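Local atomic coordinates of ankyrin repeat and SOCS BOX protein 11 (Homo sapiens, PDB entry 4UUC), a protein that serves as the substrate-recognition subunit of a cullin-5-RING E3 ubiquitin ligase, marking proteins such as BIK, DIRAS2 and RPN1 for proteasomal degradation. Residues 109-113 / 145-150. Numbering follows the deposited sequence.
Sequences AVKRG and YQRVDC
In the ankyrin repeat domain of ASB11, the part of the protein modelled here, two consecutive repeats, ANK 4 and ANK 5, stack through the turns that link the two helices of each repeat: Lys111, the last residue of helix 105-111, and Gly113 in the turn after it meet Tyr145 and Arg147, which lead into helix 148-156. Helix 105-111 finishes in a Schellman motif, with Gly113 at positive phi, and the carbonyls of Val110 and Lys111 point toward the next repeat. Arg147, the N-cap residue of helix 148-156, takes up that of Lys111. Its chain bends at chi2 (-56°) and brings the guanidinium side-on to Lys111 O, which lies at the edge of the group and close to its plane. Arg147 NE and Arg147 NH2 each donate to Lys111 O at 2.9 Å. The NH2 bond falls on a lone pair in the carbonyl plane, whereas NE comes in from above that plane, 49° out of it. One guanidinium face rests over the Arg112-Gly113 peptide, with Arg112 C 3.7 Å from Arg147 NH2, and Arg147 CD packs 3.6 Å from Gly113 CA. The positive charge probably suits the carbonyl-rich end of the helix.

Deeper in, Val110 CG1 makes a loose apolar contact with Cys150 CB at 4.5 Å; both side chains also touch Ala142 of helix 138-144, the first helix of ANK 5.

On the more exposed flank, Lys111 is fully extended, CG anti to its own N (chi1 175°), and runs over one face of the Tyr145 ring. Lys111 CG sits 3.8 Å from the ring centroid, a CH-pi contact, and Lys111 CE reaches 3.4 Å from Tyr145 OH. Past the end of the lysine chain a water bridges the two polar ends, accepting from Lys111 NZ and lying 2.9 Å from Tyr145 OH.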
ATOM      1  N   ALA A 109       0.013   1.543   0.324  1.00 15.21           N
ATOM      2  CA  ALA A 109       0.834   1.891   1.485  1.00 16.12           C
ATOM      3  C   ALA A 109       2.282   1.461   1.266  1.00 18.01           C
ATOM      4  O   ALA A 109       3.212   2.242   1.502  1.00 15.74           O
ATOM      5  CB  ALA A 109       0.281   1.255   2.748  1.00 15.99           C
ATOM      6  N   VAL A 110       2.471   0.224   0.816  1.00 14.63           N
ATOM      7  CA  VAL A 110       3.815  -0.305   0.590  1.00 16.76           C
ATOM      8  C   VAL A 110       4.515   0.469  -0.522  1.00 16.82           C
ATOM      9  O   VAL A 110       5.668   0.858  -0.369  1.00 18.93           O
ATOM     10  CB  VAL A 110       3.787  -1.806   0.237  1.00 21.24           C
ATOM     11  CG1 VAL A 110       5.175  -2.297  -0.179  1.00 14.92           C
ATOM     12  CG2 VAL A 110       3.278  -2.610   1.420  1.00 22.43           C
ATOM     13  N   LYS A 111       3.817   0.699  -1.631  1.00 14.66           N
ATOM     14  CA  LYS A 111       4.379   1.471  -2.738  1.00 17.36           C
ATOM     15  C   LYS A 111       4.981   2.795  -2.257  1.00 17.24           C
ATOM     16  O   LYS A 111       6.076   3.180  -2.676  1.00 18.00           O
ATOM     17  CB  LYS A 111       3.309   1.737  -3.798  1.00 15.31           C
ATOM     18  CG  LYS A 111       3.765   2.643  -4.935  1.00 15.46           C
ATOM     19  CD  LYS A 111       2.677   2.771  -5.998  1.00 18.81           C
ATOM     20  CE  LYS A 111       3.089   3.712  -7.115  1.00 28.72           C
ATOM     21  NZ  LYS A 111       2.078   3.736  -8.211  1.00 30.86           N
ATOM     22  N   ARG A 112       4.270   3.473  -1.362  1.00 15.16           N
ATOM     23  CA  ARG A 112       4.698   4.777  -0.862  1.00 19.91           C
ATOM     24  C   ARG A 112       5.649   4.694   0.334  1.00 21.13           C
ATOM     25  O   ARG A 112       6.107   5.723   0.837  1.00 22.92           O
ATOM     26  CB  ARG A 112       3.475   5.607  -0.480  1.00 21.98           C
ATOM     27  CG  ARG A 112       2.608   5.988  -1.671  1.00 21.86           C
ATOM     28  CD  ARG A 112       1.347   6.704  -1.231  1.00 22.78           C
ATOM     29  NE  ARG A 112       0.516   7.084  -2.373  1.00 24.17           N
ATOM     30  CZ  ARG A 112       0.266   8.334  -2.763  1.00 24.37           C
ATOM     31  NH1 ARG A 112       0.771   9.374  -2.109  1.00 30.05           N
ATOM     32  NH2 ARG A 112      -0.507   8.543  -3.817  1.00 26.78           N
ATOM     33  N   GLY A 113       5.940   3.477   0.788  1.00 16.50           N
ATOM     34  CA  GLY A 113       6.856   3.270   1.900  1.00 21.81           C
ATOM     35  C   GLY A 113       6.254   3.583   3.258  1.00 22.43           C
ATOM     36  O   GLY A 113       6.975   3.898   4.205  1.00 23.54           O
ATOM     37  N   TYR A 145       9.694  -0.821  -5.518  1.00 16.23           N
ATOM     38  CA  TYR A 145       9.895   0.579  -5.132  1.00 16.82           C
ATOM     39  C   TYR A 145      10.995   0.787  -4.084  1.00 17.61           C
ATOM     40  O   TYR A 145      11.100   1.863  -3.491  1.00 18.58           O
ATOM     41  CB  TYR A 145       8.565   1.155  -4.648  1.00 13.98           C
ATOM     42  CG  TYR A 145       7.608   1.311  -5.807  1.00 17.34           C
ATOM     43  CD1 TYR A 145       7.717   2.388  -6.674  1.00 23.00           C
ATOM     44  CD2 TYR A 145       6.640   0.352  -6.071  1.00 17.67           C
ATOM     45  CE1 TYR A 145       6.868   2.527  -7.751  1.00 20.70           C
ATOM     46  CE2 TYR A 145       5.783   0.484  -7.150  1.00 21.67           C
ATOM     47  CZ  TYR A 145       5.906   1.573  -7.987  1.00 29.48           C
ATOM     48  OH  TYR A 145       5.061   1.717  -9.067  1.00 32.04           O
ATOM     49  N   GLN A 146      11.822  -0.234  -3.883  1.00 16.30           N
ATOM     50  CA  GLN A 146      13.035  -0.122  -3.065  1.00 15.39           C
ATOM     51  C   GLN A 146      12.740   0.262  -1.616  1.00 20.22           C
ATOM     52  O   GLN A 146      13.487   1.025  -0.998  1.00 20.50           O
ATOM     53  CB  GLN A 146      13.995   0.903  -3.682  1.00 24.16           C
ATOM     54  CG  GLN A 146      14.321   0.650  -5.151  1.00 22.95           C
ATOM     55  CD  GLN A 146      15.352   1.621  -5.697  1.00 37.22           C
ATOM     56  OE1 GLN A 146      16.463   1.230  -6.054  1.00 29.13           O
ATOM     57  NE2 GLN A 146      14.986   2.895  -5.769  1.00 41.37           N
ATOM     58  N   ARG A 147      11.658  -0.283  -1.072  1.00 18.20           N
ATOM     59  CA  ARG A 147      11.249   0.011   0.295  1.00 18.84           C
ATOM     60  C   ARG A 147      11.894  -0.975   1.263  1.00 17.56           C
ATOM     61  O   ARG A 147      11.287  -1.975   1.650  1.00 19.18           O
ATOM     62  CB  ARG A 147       9.725  -0.037   0.411  1.00 18.18           C
ATOM     63  CG  ARG A 147       9.007   0.863  -0.584  1.00 20.88           C
ATOM     64  CD  ARG A 147       9.452   2.315  -0.479  1.00 21.29           C
ATOM     65  NE  ARG A 147       8.639   3.200  -1.313  1.00 19.90           N
ATOM     66  CZ  ARG A 147       8.919   4.479  -1.536  1.00 21.54           C
ATOM     67  NH1 ARG A 147       9.998   5.029  -0.987  1.00 29.19           N
ATOM     68  NH2 ARG A 147       8.127   5.213  -2.306  1.00 22.42           N
ATOM     69  N   VAL A 148      13.136  -0.687   1.640  1.00 18.38           N
ATOM     70  CA  VAL A 148      13.950  -1.639   2.389  1.00 15.91           C
ATOM     71  C   VAL A 148      13.300  -2.055   3.706  1.00 15.65           C
ATOM     72  O   VAL A 148      13.245  -3.240   4.024  1.00 18.61           O
ATOM     73  CB  VAL A 148      15.350  -1.067   2.698  1.00 17.73           C
ATOM     74  CG1 VAL A 148      16.234  -2.145   3.315  1.00 20.81           C
ATOM     75  CG2 VAL A 148      16.000  -0.513   1.439  1.00 21.97           C
ATOM     76  N   ASP A 149      12.826  -1.084   4.481  1.00 19.61           N
ATOM     77  CA  ASP A 149      12.216  -1.381   5.775  1.00 22.10           C
ATOM     78  C   ASP A 149      10.958  -2.236   5.613  1.00 19.46           C
ATOM     79  O   ASP A 149      10.693  -3.120   6.426  1.00 20.55           O
ATOM     80  CB  ASP A 149      11.875  -0.091   6.524  1.00 27.23           C
ATOM     81  CG  ASP A 149      13.110   0.672   6.974  1.00 39.13           C
ATOM     82  OD1 ASP A 149      14.196   0.057   7.084  1.00 34.10           O
ATOM     83  OD2 ASP A 149      12.988   1.892   7.228  1.00 41.13           O
ATOM     84  N   CYS A 150      10.180  -1.969   4.567  1.00 19.77           N
ATOM     85  CA  CYS A 150       8.981  -2.762   4.294  1.00 17.26           C
ATOM     86  C   CYS A 150       9.340  -4.188   3.883  1.00 15.22           C
ATOM     87  O   CYS A 150       8.685  -5.145   4.303  1.00 15.91           O
ATOM     88  CB  CYS A 150       8.133  -2.101   3.202  1.00 21.84           C
ATOM     89  SG  CYS A 150       7.264  -0.616   3.748  1.00 23.41           S
TER
HETATM   90  O   HOH W   1       2.317   0.650  -9.108  1.00 43.11           O